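Local coordinates for protein CdnC (Chryseobacterium gregarium DSM 19109, PDB 7MGV) that probably uses ATP to install single and bicyclic omega-ester macrocycles in the core peptides of a ribosomally made graspetide precursor, as an ATP-grasp ligase, at residues Y246-D251 with N326-N331; D44-E49 with I333-A338; L64-T67 with K72-T75. All coordinates share one frame; numbering follows the deposited sequence.

Contact 1. Residues Y246-D251 with N326-N331; sequences YAFEID and NLTEEN
One face of the antiparallel sheet that carries strand 244-251 is met here by the loop between helix 322-325 and helix 332-341, in the ATP-grasp part of the enzyme. Phe248 and Tyr246, two apart on the strand, both have their CB directed toward the loop, and their rings meet it; the loop contributes Leu327 and Thr328. The methyl of Thr328 does most of the touching: its CG2 lies 4.0 Å from CZ of Phe248, near the plane of that ring and therefore at its edge, and the two side chains cross at about a right angle. The same CG2 approaches the Tyr246 ring more loosely, 4.5 Å from CD2. Leu327 adds its CB, 4.3 Å from CE1 of Phe248. No hydrogen bond joins the segments, and the contact is small and apolar, burying 138 Å² in all.

The Thr328 torsion divides the labour of its branches. With chi1 at 56°, OG1 sits between the backbone N and the carbonyl carbon, while CG2 lies opposite the carbonyl carbon and is presented to the rings. OG1 is held instead within the loop by hydrogen bonds with O of Asp325 and N of Arg332, which should help fix the methyl's direction.

Around this patch, Trp273 touches both Phe248 and Leu327, and Ile333 of helix 332-341 packs on both aromatic rings. The Tyr246 hydroxyl is probably hydrogen-bonded to Ser336 on that helix, while the backbone of strand 244-251 pairs with strand 234-241 and, through Ala247 and Glu249, with strand 274-276.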
ATOM      1  N   TYR A 246      15.340 -20.083 -10.354  1.00 44.63           N
ATOM      2  CA  TYR A 246      16.791 -19.966 -10.463  1.00 45.01           C
ATOM      3  C   TYR A 246      17.351 -19.843  -9.053  1.00 44.28           C
ATOM      4  O   TYR A 246      17.118 -18.837  -8.374  1.00 51.52           O
ATOM      5  CB  TYR A 246      17.188 -18.761 -11.316  1.00 42.52           C
ATOM      6  CG  TYR A 246      16.616 -18.771 -12.716  1.00 48.39           C
ATOM      7  CD1 TYR A 246      15.347 -18.270 -12.973  1.00 47.54           C
ATOM      8  CD2 TYR A 246      17.350 -19.275 -13.782  1.00 52.45           C
ATOM      9  CE1 TYR A 246      14.821 -18.276 -14.252  1.00 52.36           C
ATOM     10  CE2 TYR A 246      16.833 -19.284 -15.065  1.00 54.76           C
ATOM     11  CZ  TYR A 246      15.569 -18.784 -15.294  1.00 57.41           C
ATOM     12  OH  TYR A 246      15.051 -18.791 -16.568  1.00 55.67           O
ATOM     13  N   ALA A 247      18.084 -20.857  -8.612  1.00 39.52           N
ATOM     14  CA  ALA A 247      18.657 -20.884  -7.275  1.00 43.61           C
ATOM     15  C   ALA A 247      20.158 -20.647  -7.342  1.00 45.30           C
ATOM     16  O   ALA A 247      20.853 -21.224  -8.184  1.00 44.82           O
ATOM     17  CB  ALA A 247      18.373 -22.219  -6.583  1.00 38.07           C
ATOM     18  N   PHE A 248      20.656 -19.808  -6.439  1.00 44.10           N
ATOM     19  CA  PHE A 248      22.075 -19.513  -6.330  1.00 47.27           C
ATOM     20  C   PHE A 248      22.490 -19.669  -4.878  1.00 47.00           C
ATOM     21  O   PHE A 248      21.721 -19.345  -3.967  1.00 48.34           O
ATOM     22  CB  PHE A 248      22.395 -18.098  -6.824  1.00 47.03           C
ATOM     23  CG  PHE A 248      21.941 -17.834  -8.228  1.00 51.60           C
ATOM     24  CD1 PHE A 248      22.796 -18.047  -9.295  1.00 51.76           C
ATOM     25  CD2 PHE A 248      20.659 -17.374  -8.482  1.00 54.19           C
ATOM     26  CE1 PHE A 248      22.382 -17.805 -10.592  1.00 53.80           C
ATOM     27  CE2 PHE A 248      20.238 -17.131  -9.775  1.00 53.79           C
ATOM     28  CZ  PHE A 248      21.101 -17.347 -10.831  1.00 52.72           C
ATOM     29  N   GLU A 249      23.707 -20.159  -4.667  1.00 51.27           N
ATOM     30  CA  GLU A 249      24.181 -20.471  -3.331  1.00 53.50           C
ATOM     31  C   GLU A 249      25.578 -19.913  -3.107  1.00 54.77           C
ATOM     32  O   GLU A 249      26.378 -19.777  -4.038  1.00 60.37           O
ATOM     33  CB  GLU A 249      24.185 -21.988  -3.074  1.00 52.24           C
ATOM     34  CG  GLU A 249      25.422 -22.719  -3.572  1.00 58.76           C
ATOM     35  CD  GLU A 249      25.381 -24.205  -3.273  1.00 67.76           C
ATOM     36  OE1 GLU A 249      24.272 -24.742  -3.065  1.00 63.24           O
ATOM     37  OE2 GLU A 249      26.459 -24.836  -3.246  1.00 71.17           O
ATOM     38  N   ILE A 250      25.832 -19.558  -1.852  1.00 54.30           N
ATOM     39  CA  ILE A 250      27.174 -19.357  -1.324  1.00 57.03           C
ATOM     40  C   ILE A 250      27.392 -20.427  -0.266  1.00 58.85           C
ATOM     41  O   ILE A 250      26.687 -20.451   0.753  1.00 58.46           O
ATOM     42  CB  ILE A 250      27.371 -17.954  -0.730  1.00 56.57           C
ATOM     43  CG1 ILE A 250      27.344 -16.894  -1.830  1.00 57.30           C
ATOM     44  CG2 ILE A 250      28.686 -17.884   0.034  1.00 42.42           C
ATOM     45  CD1 ILE A 250      27.676 -15.500  -1.338  1.00 57.20           C
ATOM     46  N   ASP A 251      28.341 -21.325  -0.522  1.00 55.67           N
ATOM     47  CA  ASP A 251      28.662 -22.411   0.398  1.00 62.64           C
ATOM     48  C   ASP A 251      29.722 -21.899   1.365  1.00 61.27           C
ATOM     49  O   ASP A 251      30.918 -21.928   1.067  1.00 58.92           O
ATOM     50  CB  ASP A 251      29.143 -23.641  -0.365  1.00 62.77           C
ATOM     51  CG  ASP A 251      28.954 -24.927   0.419  1.00 66.50           C
ATOM     52  OD1 ASP A 251      29.122 -24.904   1.657  1.00 52.70           O
ATOM     53  OD2 ASP A 251      28.635 -25.961  -0.204  1.00 73.88           O
ATOM     54  N   ASN A 326      23.588 -12.277 -14.606  1.00 61.74           N
ATOM     55  CA  ASN A 326      24.865 -12.305 -15.307  1.00 60.87           C
ATOM     56  C   ASN A 326      25.669 -13.564 -15.013  1.00 66.22           C
ATOM     57  O   ASN A 326      26.668 -13.814 -15.696  1.00 67.97           O
ATOM     58  CB  ASN A 326      25.691 -11.068 -14.947  1.00 61.01           C
ATOM     59  CG  ASN A 326      25.233  -9.827 -15.688  1.00 69.10           C
ATOM     60  OD1 ASN A 326      24.720  -9.910 -16.804  1.00 79.03           O
ATOM     61  ND2 ASN A 326      25.420  -8.665 -15.071  1.00 62.75           N
ATOM     62  N   LEU A 327      25.267 -14.352 -14.020  1.00 70.04           N
ATOM     63  CA  LEU A 327      25.900 -15.630 -13.730  1.00 64.52           C
ATOM     64  C   LEU A 327      25.241 -16.788 -14.464  1.00 68.35           C
ATOM     65  O   LEU A 327      25.734 -17.918 -14.383  1.00 74.42           O
ATOM     66  CB  LEU A 327      25.890 -15.898 -12.220  1.00 59.09           C
ATOM     67  CG  LEU A 327      26.176 -14.701 -11.309  1.00 67.92           C
ATOM     68  CD1 LEU A 327      26.215 -15.134  -9.852  1.00 61.85           C
ATOM     69  CD2 LEU A 327      27.480 -14.014 -11.700  1.00 72.36           C
ATOM     70  N   THR A 328      24.141 -16.538 -15.168  1.00 64.84           N
ATOM     71  CA  THR A 328      23.551 -17.514 -16.066  1.00 67.21           C
ATOM     72  C   THR A 328      24.172 -17.382 -17.454  1.00 71.46           C
ATOM     73  O   THR A 328      24.945 -16.462 -17.734  1.00 63.81           O
ATOM     74  CB  THR A 328      22.035 -17.332 -16.146  1.00 62.19           C
ATOM     75  OG1 THR A 328      21.733 -15.989 -16.545  1.00 66.15           O
ATOM     76  CG2 THR A 328      21.393 -17.611 -14.796  1.00 59.50           C
ATOM     77  N   GLU A 329      23.823 -18.317 -18.334  1.00 80.26           N
ATOM     78  CA  GLU A 329      24.319 -18.309 -19.705  1.00 88.51           C
ATOM     79  C   GLU A 329      23.384 -17.450 -20.553  1.00 76.01           C
ATOM     80  O   GLU A 329      22.226 -17.817 -20.777  1.00 69.24           O
ATOM     81  CB  GLU A 329      24.422 -19.726 -20.261  1.00 83.46           C
ATOM     82  CG  GLU A 329      25.004 -19.784 -21.666  1.00 91.94           C
ATOM     83  CD  GLU A 329      24.216 -20.687 -22.594  1.00104.75           C
ATOM     84  OE1 GLU A 329      24.838 -21.523 -23.284  1.00106.74           O
ATOM     85  OE2 GLU A 329      22.973 -20.563 -22.635  1.00107.38           O
ATOM     86  N   GLU A 330      23.891 -16.304 -21.010  1.00 78.51           N
ATOM     87  CA  GLU A 330      23.145 -15.387 -21.875  1.00 82.74           C
ATOM     88  C   GLU A 330      21.842 -14.924 -21.223  1.00 80.78           C
ATOM     89  O   GLU A 330      20.796 -14.845 -21.871  1.00 77.68           O
ATOM     90  CB  GLU A 330      22.878 -16.012 -23.247  1.00 80.54           C
ATOM     91  CG  GLU A 330      24.141 -16.401 -24.002  1.00 88.58           C
ATOM     92  CD  GLU A 330      24.488 -15.422 -25.108  1.00 97.98           C
ATOM     93  OE1 GLU A 330      25.049 -14.349 -24.798  1.00 95.66           O
ATOM     94  OE2 GLU A 330      24.202 -15.726 -26.284  1.00108.21           O
ATOM     95  N   ASN A 331      21.910 -14.621 -19.923  1.00 71.78           N
ATOM     96  CA  ASN A 331      20.851 -13.921 -19.194  1.00 66.92           C
ATOM     97  C   ASN A 331      19.522 -14.681 -19.267  1.00 63.56           C
ATOM     98  O   ASN A 331      18.539 -14.233 -19.861  1.00 59.23           O
ATOM     99  CB  ASN A 331      20.703 -12.488 -19.715  1.00 70.09           C
ATOM    100  CG  ASN A 331      22.038 -11.796 -19.894  1.00 71.23           C
ATOM    101  OD1 ASN A 331      22.592 -11.768 -20.994  1.00 72.98           O
ATOM    102  ND2 ASN A 331      22.566 -11.239 -18.812  1.00 70.21           N
TER

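Contact 2. Residues D44-E49 with I333-A338; sequences DKNGCE and ISKSIA
A light, mostly polar contact between two helices joins the C-terminal end of helix 35-46, in the MvdD-type pre-ATP-grasp domain, to helix 332-341 near the end of the modelled chain. Asn46 is the residue through which the first segment reaches the second. Its amide comes up to the second helix with ND2 3.6 Å from O of Ala338 and 4.3 Å from the Ala338 methyl CB, whereas OD1 lies 3.7 Å from NZ of Lys335. These separations amount to proximity, and no hydrogen bond or salt bridge spans the two segments.

What organises the polar ends is Asp339, the residue that follows the second segment on its helix. Its OD1 accepts a hydrogen bond from Asn46 ND2 and forms a salt bridge with Lys335 NZ, so one carboxylate oxygen serves both groups. Lys335 reaches this site by a bent chain: CG starts opposite the backbone N (chi1 177°), and turns at chi2 and chi4 bring the ammonium group nearer to Asn46. The lysine charge probably offsets that of the carboxylate. Beside this polar cluster, the Ala338 side chain packs on Tyr42 and Ile43 of helix 35-46.

Just beyond Asn46 the first helix ends at Gly47, whose positive phi of 94° and two bonds back into the last turn define a Schellman motif, the C-terminal helix stop that here turns the chain into strand 48-54 of the parallel sheet.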
ATOM      1  N   ASP A  44      12.134  -7.602 -27.787  1.00 65.05           N
ATOM      2  CA  ASP A  44      12.215  -7.228 -29.196  1.00 55.83           C
ATOM      3  C   ASP A  44      12.274  -8.463 -30.082  1.00 62.55           C
ATOM      4  O   ASP A  44      11.573  -8.550 -31.100  1.00 60.39           O
ATOM      5  CB  ASP A  44      13.437  -6.339 -29.435  1.00 50.43           C
ATOM      6  CG  ASP A  44      13.238  -4.924 -28.928  1.00 71.76           C
ATOM      7  OD1 ASP A  44      12.134  -4.617 -28.433  1.00 70.72           O
ATOM      8  OD2 ASP A  44      14.188  -4.118 -29.026  1.00 69.71           O
ATOM      9  N   LYS A  45      13.107  -9.434 -29.702  1.00 54.39           N
ATOM     10  CA  LYS A  45      13.162 -10.682 -30.456  1.00 62.77           C
ATOM     11  C   LYS A  45      11.824 -11.421 -30.374  1.00 66.58           C
ATOM     12  O   LYS A  45      11.352 -11.983 -31.371  1.00 75.43           O
ATOM     13  CB  LYS A  45      14.318 -11.543 -29.939  1.00 63.98           C
ATOM     14  CG  LYS A  45      15.097 -12.307 -31.022  1.00 87.42           C
ATOM     15  CD  LYS A  45      14.142 -13.099 -31.912  1.00 86.68           C
ATOM     16  CE  LYS A  45      14.779 -14.279 -32.610  1.00 72.69           C
ATOM     17  NZ  LYS A  45      13.785 -14.903 -33.524  1.00 69.11           N
ATOM     18  N   ASN A  46      11.175 -11.402 -29.206  1.00 71.47           N
ATOM     19  CA  ASN A  46       9.874 -12.050 -29.065  1.00 65.05           C
ATOM     20  C   ASN A  46       8.806 -11.426 -29.955  1.00 61.57           C
ATOM     21  O   ASN A  46       7.741 -12.027 -30.125  1.00 65.45           O
ATOM     22  CB  ASN A  46       9.424 -12.012 -27.603  1.00 68.86           C
ATOM     23  CG  ASN A  46      10.081 -13.096 -26.768  1.00 68.87           C
ATOM     24  OD1 ASN A  46      10.958 -13.816 -27.246  1.00 72.26           O
ATOM     25  ND2 ASN A  46       9.651 -13.226 -25.517  1.00 62.05           N
ATOM     26  N   GLY A  47       9.065 -10.255 -30.530  1.00 62.21           N
ATOM     27  CA  GLY A  47       8.129  -9.635 -31.443  1.00 54.65           C
ATOM     28  C   GLY A  47       7.180  -8.644 -30.817  1.00 64.13           C
ATOM     29  O   GLY A  47       6.109  -8.396 -31.383  1.00 69.81           O
ATOM     30  N   CYS A  48       7.530  -8.071 -29.670  1.00 66.80           N
ATOM     31  CA  CYS A  48       6.684  -7.104 -28.990  1.00 64.26           C
ATOM     32  C   CYS A  48       7.415  -5.775 -28.855  1.00 61.05           C
ATOM     33  O   CYS A  48       8.642  -5.698 -28.967  1.00 55.51           O
ATOM     34  CB  CYS A  48       6.255  -7.615 -27.609  1.00 59.74           C
ATOM     35  SG  CYS A  48       5.327  -9.170 -27.645  1.00 67.99           S
ATOM     36  N   GLU A  49       6.637  -4.723 -28.618  1.00 67.15           N
ATOM     37  CA  GLU A  49       7.165  -3.377 -28.455  1.00 61.71           C
ATOM     38  C   GLU A  49       7.264  -3.034 -26.976  1.00 62.54           C
ATOM     39  O   GLU A  49       6.390  -3.395 -26.182  1.00 54.27           O
ATOM     40  CB  GLU A  49       6.281  -2.353 -29.172  1.00 55.39           C
ATOM     41  CG  GLU A  49       6.858  -0.945 -29.190  1.00 57.57           C
ATOM     42  CD  GLU A  49       5.820   0.115 -29.502  1.00 64.33           C
ATOM     43  OE1 GLU A  49       4.725  -0.242 -29.984  1.00 66.85           O
ATOM     44  OE2 GLU A  49       6.098   1.309 -29.256  1.00 62.60           O
ATOM     45  N   ILE A 333      17.471 -15.343 -16.792  1.00 57.50           N
ATOM     46  CA  ILE A 333      16.398 -14.714 -16.022  1.00 54.40           C
ATOM     47  C   ILE A 333      15.753 -13.590 -16.826  1.00 49.91           C
ATOM     48  O   ILE A 333      14.530 -13.398 -16.784  1.00 50.48           O
ATOM     49  CB  ILE A 333      16.927 -14.210 -14.667  1.00 49.53           C
ATOM     50  CG1 ILE A 333      17.611 -15.346 -13.904  1.00 47.25           C
ATOM     51  CG2 ILE A 333      15.797 -13.620 -13.837  1.00 45.50           C
ATOM     52  CD1 ILE A 333      18.198 -14.920 -12.575  1.00 42.19           C
ATOM     53  N   SER A 334      16.561 -12.829 -17.569  1.00 46.55           N
ATOM     54  CA  SER A 334      16.004 -11.798 -18.439  1.00 50.33           C
ATOM     55  C   SER A 334      15.129 -12.415 -19.522  1.00 48.43           C
ATOM     56  O   SER A 334      14.063 -11.881 -19.850  1.00 51.90           O
ATOM     57  CB  SER A 334      17.129 -10.970 -19.058  1.00 52.08           C
ATOM     58  OG  SER A 334      17.897 -10.326 -18.057  1.00 54.49           O
ATOM     59  N   LYS A 335      15.561 -13.546 -20.083  1.00 46.00           N
ATOM     60  CA  LYS A 335      14.741 -14.251 -21.061  1.00 50.82           C
ATOM     61  C   LYS A 335      13.446 -14.746 -20.431  1.00 44.68           C
ATOM     62  O   LYS A 335      12.381 -14.700 -21.055  1.00 46.25           O
ATOM     63  CB  LYS A 335      15.525 -15.419 -21.657  1.00 57.09           C
ATOM     64  CG  LYS A 335      14.734 -16.270 -22.636  1.00 58.96           C
ATOM     65  CD  LYS A 335      15.168 -16.008 -24.069  1.00 64.28           C
ATOM     66  CE  LYS A 335      14.223 -16.662 -25.062  1.00 71.22           C
ATOM     67  NZ  LYS A 335      12.860 -16.069 -24.994  1.00 64.78           N
ATOM     68  N   SER A 336      13.513 -15.228 -19.190  1.00 41.14           N
ATOM     69  CA  SER A 336      12.302 -15.650 -18.495  1.00 43.87           C
ATOM     70  C   SER A 336      11.328 -14.489 -18.350  1.00 47.55           C
ATOM     71  O   SER A 336      10.136 -14.623 -18.659  1.00 45.64           O
ATOM     72  CB  SER A 336      12.664 -16.240 -17.129  1.00 43.34           C
ATOM     73  OG  SER A 336      13.084 -17.583 -17.257  1.00 49.34           O
ATOM     74  N   ILE A 337      11.832 -13.338 -17.897  1.00 37.11           N
ATOM     75  CA  ILE A 337      10.973 -12.172 -17.710  1.00 46.07           C
ATOM     76  C   ILE A 337      10.380 -11.717 -19.038  1.00 38.77           C
ATOM     77  O   ILE A 337       9.198 -11.353 -19.114  1.00 42.01           O
ATOM     78  CB  ILE A 337      11.754 -11.040 -17.019  1.00 32.87           C
ATOM     79  CG1 ILE A 337      12.159 -11.474 -15.610  1.00 39.62           C
ATOM     80  CG2 ILE A 337      10.925  -9.762 -16.957  1.00 36.60           C
ATOM     81  CD1 ILE A 337      13.126 -10.550 -14.929  1.00 42.42           C
ATOM     82  N   ALA A 338      11.179 -11.740 -20.106  1.00 43.72           N
ATOM     83  CA  ALA A 338      10.679 -11.327 -21.413  1.00 50.01           C
ATOM     84  C   ALA A 338       9.585 -12.266 -21.910  1.00 48.50           C
ATOM     85  O   ALA A 338       8.536 -11.818 -22.388  1.00 47.97           O
ATOM     86  CB  ALA A 338      11.830 -11.266 -22.416  1.00 52.71           C
TER

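Contact 3. Residues L64-T67 with K72-T75; sequences LSTT and KWTT
Thr67 and Thr74 form an antiparallel hydrogen-bonded pair: Thr67 N gives to Thr74 O at 2.8 Å, and Thr74 N gives back to Thr67 O at 2.9 Å. At the adjoining non-hydrogen-bonded pair, the hydroxyl of Thr75 donates to that of Thr66, OG1 to OG1 at 3.1 Å, and Thr66 OG1 is also bonded to Glu149 of the second subunit. Trp73 NE1 is hydrogen-bonded to Asp156 of that subunit, and Ser65, Thr66 and Thr67 pair with one of its strands. CA-H...O contacts fill in between the hairpin strands, the shortest from Thr75 CA to Ser65 O at 3.2 Å.

With chi1 of Thr66 at -69°, its methyl lies opposite the backbone N and meets the edge of the Trp73 indole, CG2 to CE3 at 3.7 Å. On the other sheet face, Thr67 and Thr74 lie side by side, CB of Thr67 3.6 Å from CG2 of Thr74. Leu64 CD1 reaches the Thr75 methyl CG2 at 4.1 Å.

A valine in place of Thr66 would probably leave both Thr75 OG1 and Glu149 of the second subunit without their hydroxyl partner.

Backbone pairing thus continues the sheet across the dimer interface, and the side chains of Thr66 and Trp73 add polar bonds to it.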
ATOM      1  N   LEU A  64       1.587  12.537 -18.712  1.00 54.25           N
ATOM      2  CA  LEU A  64       0.699  11.383 -18.720  1.00 52.41           C
ATOM      3  C   LEU A  64      -0.747  11.851 -18.612  1.00 47.86           C
ATOM      4  O   LEU A  64      -1.051  12.777 -17.855  1.00 45.92           O
ATOM      5  CB  LEU A  64       1.038  10.435 -17.565  1.00 55.99           C
ATOM      6  CG  LEU A  64       0.126   9.231 -17.328  1.00 50.22           C
ATOM      7  CD1 LEU A  64       0.330   8.169 -18.400  1.00 45.84           C
ATOM      8  CD2 LEU A  64       0.373   8.659 -15.940  1.00 38.46           C
ATOM      9  N   SER A  65      -1.645  11.216 -19.365  1.00 51.60           N
ATOM     10  CA  SER A  65      -3.044  11.629 -19.315  1.00 49.38           C
ATOM     11  C   SER A  65      -3.962  10.441 -19.567  1.00 53.73           C
ATOM     12  O   SER A  65      -3.814   9.744 -20.574  1.00 60.11           O
ATOM     13  CB  SER A  65      -3.326  12.737 -20.339  1.00 56.39           C
ATOM     14  OG  SER A  65      -4.706  12.767 -20.669  1.00 65.68           O
ATOM     15  N   THR A  66      -4.910  10.227 -18.657  1.00 48.11           N
ATOM     16  CA  THR A  66      -6.015   9.301 -18.866  1.00 51.72           C
ATOM     17  C   THR A  66      -7.308  10.096 -18.991  1.00 48.95           C
ATOM     18  O   THR A  66      -7.601  10.956 -18.153  1.00 49.28           O
ATOM     19  CB  THR A  66      -6.128   8.290 -17.723  1.00 54.48           C
ATOM     20  OG1 THR A  66      -5.010   7.398 -17.754  1.00 52.31           O
ATOM     21  CG2 THR A  66      -7.408   7.478 -17.862  1.00 42.90           C
ATOM     22  N   THR A  67      -8.077   9.805 -20.037  1.00 50.01           N
ATOM     23  CA  THR A  67      -9.305  10.517 -20.349  1.00 52.13           C
ATOM     24  C   THR A  67     -10.424   9.519 -20.602  1.00 52.03           C
ATOM     25  O   THR A  67     -10.198   8.444 -21.167  1.00 58.53           O
ATOM     26  CB  THR A  67      -9.133  11.423 -21.578  1.00 57.23           C
ATOM     27  OG1 THR A  67      -7.804  11.961 -21.603  1.00 63.11           O
ATOM     28  CG2 THR A  67     -10.135  12.564 -21.542  1.00 57.46           C
ATOM     29  N   LYS A  72     -15.426   6.063 -23.936  1.00 67.41           N
ATOM     30  CA  LYS A  72     -14.179   5.404 -24.287  1.00 66.12           C
ATOM     31  C   LYS A  72     -13.040   5.940 -23.430  1.00 62.78           C
ATOM     32  O   LYS A  72     -12.992   7.129 -23.097  1.00 59.34           O
ATOM     33  CB  LYS A  72     -13.847   5.591 -25.777  1.00 66.98           C
ATOM     34  CG  LYS A  72     -12.723   4.698 -26.284  1.00 69.96           C
ATOM     35  CD  LYS A  72     -13.062   3.223 -26.116  1.00 74.55           C
ATOM     36  CE  LYS A  72     -11.832   2.345 -26.311  1.00 72.12           C
ATOM     37  NZ  LYS A  72     -12.160   0.893 -26.251  1.00 67.76           N
ATOM     38  N   TRP A  73     -12.123   5.041 -23.080  1.00 62.41           N
ATOM     39  CA  TRP A  73     -10.949   5.361 -22.280  1.00 56.40           C
ATOM     40  C   TRP A  73      -9.733   5.515 -23.183  1.00 58.52           C
ATOM     41  O   TRP A  73      -9.553   4.749 -24.133  1.00 67.50           O
ATOM     42  CB  TRP A  73     -10.683   4.267 -21.242  1.00 48.23           C
ATOM     43  CG  TRP A  73     -11.689   4.224 -20.138  1.00 52.64           C
ATOM     44  CD1 TRP A  73     -12.827   3.473 -20.089  1.00 51.67           C
ATOM     45  CD2 TRP A  73     -11.646   4.967 -18.916  1.00 54.86           C
ATOM     46  NE1 TRP A  73     -13.497   3.704 -18.912  1.00 59.61           N
ATOM     47  CE2 TRP A  73     -12.792   4.618 -18.174  1.00 50.23           C
ATOM     48  CE3 TRP A  73     -10.750   5.895 -18.377  1.00 50.48           C
ATOM     49  CZ2 TRP A  73     -13.065   5.165 -16.923  1.00 48.03           C
ATOM     50  CZ3 TRP A  73     -11.022   6.436 -17.137  1.00 52.92           C
ATOM     51  CH2 TRP A  73     -12.169   6.069 -16.423  1.00 51.52           C
ATOM     52  N   THR A  74      -8.894   6.501 -22.876  1.00 61.00           N
ATOM     53  CA  THR A  74      -7.671   6.719 -23.637  1.00 61.75           C
ATOM     54  C   THR A  74      -6.570   7.199 -22.701  1.00 56.41           C
ATOM     55  O   THR A  74      -6.772   8.138 -21.931  1.00 60.25           O
ATOM     56  CB  THR A  74      -7.906   7.717 -24.784  1.00 59.60           C
ATOM     57  OG1 THR A  74      -6.720   7.826 -25.584  1.00 65.75           O
ATOM     58  CG2 THR A  74      -8.348   9.095 -24.266  1.00 54.01           C
ATOM     59  N   THR A  75      -5.413   6.545 -22.754  1.00 55.81           N
ATOM     60  CA  THR A  75      -4.273   6.891 -21.912  1.00 53.53           C
ATOM     61  C   THR A  75      -3.065   7.132 -22.803  1.00 55.69           C
ATOM     62  O   THR A  75      -2.639   6.230 -23.532  1.00 64.61           O
ATOM     63  CB  THR A  75      -3.974   5.784 -20.897  1.00 48.64           C
ATOM     64  OG1 THR A  75      -5.163   5.460 -20.165  1.00 55.89           O
ATOM     65  CG2 THR A  75      -2.892   6.229 -19.928  1.00 55.20           C
TER

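Overall arrangement
Contacts 1 and 2 are neighbours, with centres 19 Å apart, and share helix 332-341: the start of this helix meets contact 1, and its later residues make contact 2. This C-terminal helix thus lies between the strand 244-251 sheet and the pre-ATP-grasp domain. Contact 3 stands apart, its centre about 27 Å from that of contact 2 and 41 Å from that of contact 1, on a hairpin at the second subunit. Along the chain, contact 2 spans the longest range, from 44-49 to 333-338, and encloses first the local hairpin of contact 3 and then contact 1. Two contacts therefore knit distant parts of one chain together, and the third lies at the dimer interface.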